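Local coordinates for NikO protein (Streptomyces tendae, PDB 4FQD) that acts as an enolpyruvyl transferase of nikkomycin biosynthesis, belongs to the EPSP synthase family (MurA subfamily) and binds fosfomycin, at residues G232-F237 with V244-G249; R381-V384 with L389-D392. The protein carries 4 engineered substitutions. All blocks are in the same frame, centred on the assembly; numbering follows the deposited sequence.

Contact 1 of 2, residues G232-F237 with V244-G249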
loop_
_atom_site.group_PDB
_atom_site.type_symbol
_atom_site.label_atom_id
_atom_site.label_comp_id
_atom_site.label_asym_id
_atom_site.label_seq_id
_atom_site.Cartn_x
_atom_site.Cartn_y
_atom_site.Cartn_z
ATOM N N GLY A 232 -28.981 -4.510 -27.374
ATOM C CA GLY A 232 -29.335 -3.510 -28.363
ATOM C C GLY A 232 -28.841 -2.120 -28.016
ATOM O O GLY A 232 -28.985 -1.189 -28.807
ATOM N N ALA A 233 -28.258 -1.975 -26.831
ATOM C CA ALA A 233 -27.741 -0.683 -26.392
ATOM C C ALA A 233 -26.482 -0.287 -27.158
ATOM O O ALA A 233 -25.752 -1.141 -27.666
ATOM C CB ALA A 233 -27.470 -0.697 -24.893
ATOM N N ASP A 234 -26.239 1.018 -27.235
ATOM C CA ASP A 234 -25.047 1.537 -27.889
ATOM C C ASP A 234 -24.105 2.138 -26.861
ATOM O O ASP A 234 -24.221 3.311 -26.509
ATOM C CB ASP A 234 -25.423 2.591 -28.931
ATOM C CG ASP A 234 -24.217 3.139 -29.669
ATOM O OD1 ASP A 234 -23.171 2.457 -29.718
ATOM O OD2 ASP A 234 -24.318 4.259 -30.204
ATOM N N ILE A 235 -23.176 1.329 -26.369
ATOM C CA ILE A 235 -22.195 1.799 -25.400
ATOM C C ILE A 235 -20.825 1.982 -26.058
ATOM O O ILE A 235 -20.281 1.059 -26.668
ATOM C CB ILE A 235 -22.086 0.819 -24.215
ATOM C CG1 ILE A 235 -23.451 0.660 -23.539
ATOM C CG2 ILE A 235 -21.057 1.307 -23.218
ATOM C CD1 ILE A 235 -23.439 -0.300 -22.377
ATOM N N GLU A 236 -20.266 3.178 -25.926
ATOM C CA GLU A 236 -19.043 3.524 -26.638
ATOM C C GLU A 236 -17.893 3.890 -25.709
ATOM O O GLU A 236 -18.065 4.663 -24.773
ATOM C CB GLU A 236 -19.332 4.678 -27.593
ATOM C CG GLU A 236 -18.124 5.299 -28.244
ATOM C CD GLU A 236 -18.494 6.532 -29.044
ATOM O OE1 GLU A 236 -19.696 6.879 -29.105
ATOM O OE2 GLU A 236 -17.581 7.161 -29.612
ATOM N N PHE A 237 -16.719 3.325 -25.975
ATOM C CA PHE A 237 -15.514 3.663 -25.227
ATOM C C PHE A 237 -14.775 4.783 -25.956
ATOM O O PHE A 237 -13.809 4.529 -26.677
ATOM C CB PHE A 237 -14.608 2.442 -25.095
ATOM C CG PHE A 237 -15.200 1.328 -24.273
ATOM C CD1 PHE A 237 -16.320 1.538 -23.480
ATOM C CD2 PHE A 237 -14.631 0.068 -24.293
ATOM C CE1 PHE A 237 -16.854 0.506 -22.728
ATOM C CE2 PHE A 237 -15.158 -0.964 -23.544
ATOM C CZ PHE A 237 -16.273 -0.745 -22.759
ATOM N N VAL A 244 -19.497 6.363 -23.166
ATOM C CA VAL A 244 -20.669 7.086 -23.642
ATOM C C VAL A 244 -21.809 6.129 -23.975
ATOM O O VAL A 244 -21.658 5.235 -24.809
ATOM C CB VAL A 244 -20.338 7.933 -24.887
ATOM C CG1 VAL A 244 -21.591 8.604 -25.423
ATOM C CG2 VAL A 244 -19.271 8.967 -24.558
ATOM N N ILE A 245 -22.949 6.321 -23.320
ATOM C CA ILE A 245 -24.123 5.498 -23.578
ATOM C C ILE A 245 -25.189 6.285 -24.328
ATOM O O ILE A 245 -25.864 7.139 -23.751
ATOM C CB ILE A 245 -24.748 4.955 -22.275
ATOM C CG1 ILE A 245 -23.696 4.248 -21.419
ATOM C CG2 ILE A 245 -25.913 4.026 -22.592
ATOM C CD1 ILE A 245 -23.196 5.079 -20.258
ATOM N N HIS A 246 -25.337 5.998 -25.615
ATOM C CA HIS A 246 -26.394 6.611 -26.405
ATOM C C HIS A 246 -27.699 5.870 -26.144
ATOM O O HIS A 246 -28.112 5.014 -26.927
ATOM C CB HIS A 246 -26.039 6.585 -27.890
ATOM C CG HIS A 246 -24.730 7.236 -28.205
ATOM N ND1 HIS A 246 -24.553 8.603 -28.180
ATOM C CD2 HIS A 246 -23.531 6.709 -28.548
ATOM C CE1 HIS A 246 -23.303 8.889 -28.496
ATOM N NE2 HIS A 246 -22.661 7.759 -28.724
ATOM N N GLY A 247 -28.339 6.205 -25.029
ATOM C CA GLY A 247 -29.531 5.507 -24.588
ATOM C C GLY A 247 -30.752 5.756 -25.450
ATOM O O GLY A 247 -31.053 6.892 -25.813
ATOM N N ARG A 248 -31.460 4.679 -25.772
ATOM C CA ARG A 248 -32.675 4.760 -26.570
ATOM C C ARG A 248 -33.852 4.127 -25.835
ATOM O O ARG A 248 -34.823 3.691 -26.451
ATOM C CB ARG A 248 -32.467 4.089 -27.928
ATOM C CG ARG A 248 -32.123 5.053 -29.047
ATOM C CD ARG A 248 -31.241 4.405 -30.105
ATOM N NE ARG A 248 -31.655 3.042 -30.426
ATOM C CZ ARG A 248 -30.940 1.958 -30.144
ATOM N NH1 ARG A 248 -29.766 2.071 -29.536
ATOM N NH2 ARG A 248 -31.397 0.758 -30.473
ATOM N N GLY A 249 -33.752 4.081 -24.510
ATOM C CA GLY A 249 -34.815 3.544 -23.680
ATOM C C GLY A 249 -34.840 2.031 -23.640
ATOM O O GLY A 249 -34.079 1.374 -24.349
#

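Contact 2 of 2, residues R381-V384 with L389-D392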
loop_
_atom_site.group_PDB
_atom_site.type_symbol
_atom_site.label_atom_id
_atom_site.label_comp_id
_atom_site.label_asym_id
_atom_site.label_seq_id
_atom_site.Cartn_x
_atom_site.Cartn_y
_atom_site.Cartn_z
ATOM N N ARG A 381 0.354 -15.495 13.355
ATOM C CA ARG A 381 0.594 -14.223 14.029
ATOM C C ARG A 381 0.114 -13.050 13.181
ATOM O O ARG A 381 0.640 -12.807 12.096
ATOM C CB ARG A 381 2.085 -14.052 14.319
ATOM C CG ARG A 381 2.760 -15.269 14.932
ATOM C CD ARG A 381 2.656 -15.276 16.445
ATOM N NE ARG A 381 3.828 -15.895 17.055
ATOM C CZ ARG A 381 3.968 -17.202 17.252
ATOM N NH1 ARG A 381 3.006 -18.036 16.886
ATOM N NH2 ARG A 381 5.073 -17.675 17.812
ATOM N N THR A 382 -0.881 -12.321 13.677
ATOM C CA THR A 382 -1.404 -11.166 12.955
ATOM C C THR A 382 -1.444 -9.911 13.821
ATOM O O THR A 382 -1.361 -9.981 15.047
ATOM C CB THR A 382 -2.824 -11.422 12.409
ATOM O OG1 THR A 382 -3.742 -11.560 13.500
ATOM C CG2 THR A 382 -2.859 -12.680 11.549
ATOM N N ALA A 383 -1.568 -8.762 13.165
ATOM C CA ALA A 383 -1.733 -7.486 13.848
ATOM C C ALA A 383 -2.652 -6.599 13.019
ATOM O O ALA A 383 -2.483 -6.483 11.804
ATOM C CB ALA A 383 -0.388 -6.815 14.065
ATOM N N VAL A 384 -3.628 -5.980 13.677
ATOM C CA VAL A 384 -4.615 -5.159 12.985
ATOM C C VAL A 384 -4.706 -3.752 13.569
ATOM O O VAL A 384 -4.916 -3.581 14.772
ATOM C CB VAL A 384 -6.018 -5.808 13.027
ATOM C CG1 VAL A 384 -7.070 -4.851 12.483
ATOM C CG2 VAL A 384 -6.027 -7.116 12.250
ATOM N N LEU A 389 -3.601 -4.653 7.959
ATOM C CA LEU A 389 -3.369 -5.965 8.549
ATOM C C LEU A 389 -1.944 -6.418 8.256
ATOM O O LEU A 389 -1.474 -6.323 7.121
ATOM C CB LEU A 389 -4.366 -6.986 7.998
ATOM C CG LEU A 389 -4.024 -8.463 8.213
ATOM C CD1 LEU A 389 -4.007 -8.811 9.694
ATOM C CD2 LEU A 389 -5.000 -9.352 7.457
ATOM N N ARG A 390 -1.256 -6.905 9.282
ATOM C CA ARG A 390 0.109 -7.387 9.116
ATOM C C ARG A 390 0.227 -8.843 9.548
ATOM O O ARG A 390 -0.306 -9.237 10.584
ATOM C CB ARG A 390 1.085 -6.523 9.916
ATOM C CG ARG A 390 2.550 -6.811 9.627
ATOM C CD ARG A 390 3.338 -6.950 10.918
ATOM N NE ARG A 390 3.042 -5.872 11.857
ATOM C CZ ARG A 390 3.039 -6.011 13.178
ATOM N NH1 ARG A 390 3.315 -7.188 13.723
ATOM N NH2 ARG A 390 2.757 -4.975 13.955
ATOM N N VAL A 391 0.923 -9.640 8.743
ATOM C CA VAL A 391 1.174 -11.036 9.074
ATOM C C VAL A 391 2.666 -11.270 9.287
ATOM O O VAL A 391 3.480 -10.987 8.407
ATOM C CB VAL A 391 0.653 -11.982 7.973
ATOM C CG1 VAL A 391 1.023 -13.424 8.290
ATOM C CG2 VAL A 391 -0.853 -11.836 7.817
ATOM N N ASP A 392 3.019 -11.784 10.461
ATOM C CA ASP A 392 4.417 -12.024 10.805
ATOM C C ASP A 392 4.866 -13.430 10.428
ATOM O O ASP A 392 4.946 -14.315 11.279
ATOM C CB ASP A 392 4.649 -11.788 12.299
ATOM C CG ASP A 392 4.552 -10.325 12.678
ATOM O OD1 ASP A 392 4.967 -9.474 11.865
ATOM O OD2 ASP A 392 4.063 -10.028 13.788
#

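Contact 1 of 2, residues G232-F237 with V244-G249
His246 and Glu236 meet across an antiparallel beta hairpin through a His-carboxylate hydrogen bond. The histidine can be followed outward from the strand. Its CB lies 3.7 Å from Asp234 OD2, and CG, anti to the carbonyl carbon (chi1 -56°), starts the ring beside that same carboxylate. CD2 approaches Asp234 OD2 to 3.1 Å, ring and carboxylate planes being 29° apart. At the tip, NE2 donates to Glu236 OE1 at 3.1 Å, with the acceptor near the ring plane; the extended glutamate chain carries its carboxylate to this edge. Val244 CG1 lies over one ring face, and ND1 makes a weak bond to Thr209 OG1. Replacing the ring by the methyl of an alanine would probably leave Glu236 OE1 without its imidazole donor and take away the flat surface that Val244 CG1 packs against.

Along the backbone, Glu236 N donates to Val244 O and Val244 N to Glu236 O, both at 2.7 Å, and His246 N to Asp234 O. Arg248 NH1 reaches Gly232 O only weakly, at 3.4 Å. On the other face of the sheet Ile235 CG1 and Ile245 CG1 pack 4.2 Å apart. Strand 235-239 lies at one edge of its mixed sheet: the hairpin follows helix 219-231, whose Val225 and Leu228 receive Ile235, while strand 242-248 pairs on its far edge with strand 209-213, where Leu212 meets Ile245.

Contact 2 of 2, residues R381-V384 with L389-D392
Ala383 lies against Arg390 in a beta hairpin at the edge of a mixed four-stranded sheet, part of the inverse alpha/beta barrel architecture of the enolpyruvyl transferases. The alanine methyl sits over one face of the guanidinium, with CB 3.6 Å from Arg390 CZ and displaced toward the rim of the group. Their backbones form the hydrogen-bonded pair: Arg390 N donates to Ala383 O at 2.8 Å and Ala383 N to Arg390 O at 2.9 Å. A third bond, from Asp392 N to Arg381 O, extends the pairing, while the aliphatic starts of these two side chains touch through their CB atoms.

On the other side of the sheet Leu389 turns its CD1 methyl to Val384 CG2, 3.7 Å away. The same methyl reaches Thr382 CB at 3.9 Å, so one leucine branch bridges two residues of strand 382-385. Farther out, Phe369 and Phe371 pack on Leu389, Ala372 at the start of helix 372-378 touches both Thr382 and Val384, and the threonine hydroxyl is hydrogen-bonded to Glu376 OE1. Backbone hydrogen bonds between Leu389 and Ile360 and between Val391 and Thr358 join the hairpin to strand 356-362.

The guanidinium is positioned from several directions. Bends at chi2 and chi3 (-133° and -47°) fold the arginine chain back over Ala383 instead of letting it run straight out. Its NE donates to Ala185 O of the second subunit and NH2 weakly to Lys184 O of that subunit, so this hairpin takes part in the dimer contact. The remaining nitrogen faces its own strand: Arg390 NH1 forms a salt bridge with Asp392 OD2 at 2.9 Å, although its hydrogen bonds to OD2 and OD1 are both weak, the N-H...O angle to OD2 being only 127°.

Overall arrangement
Contacts 1 and 2 occupy the same place in two sheets of one chain. Each is a hairpin following a helix, at the edge of a mixed four-stranded sheet with the same strand order, its first strand outermost and its second antiparallel to an inner neighbour. They lie on opposite sides of the chain's centre, with their own centres 46 Å apart and nearest atoms about 33 Å apart, so neither touches the other. Their surroundings differ, however: no other chain of the assembly reaches contact 1, whereas contact 2 meets the second subunit. No ligand takes part in the contacts described, and both belong to the sheets of the fold.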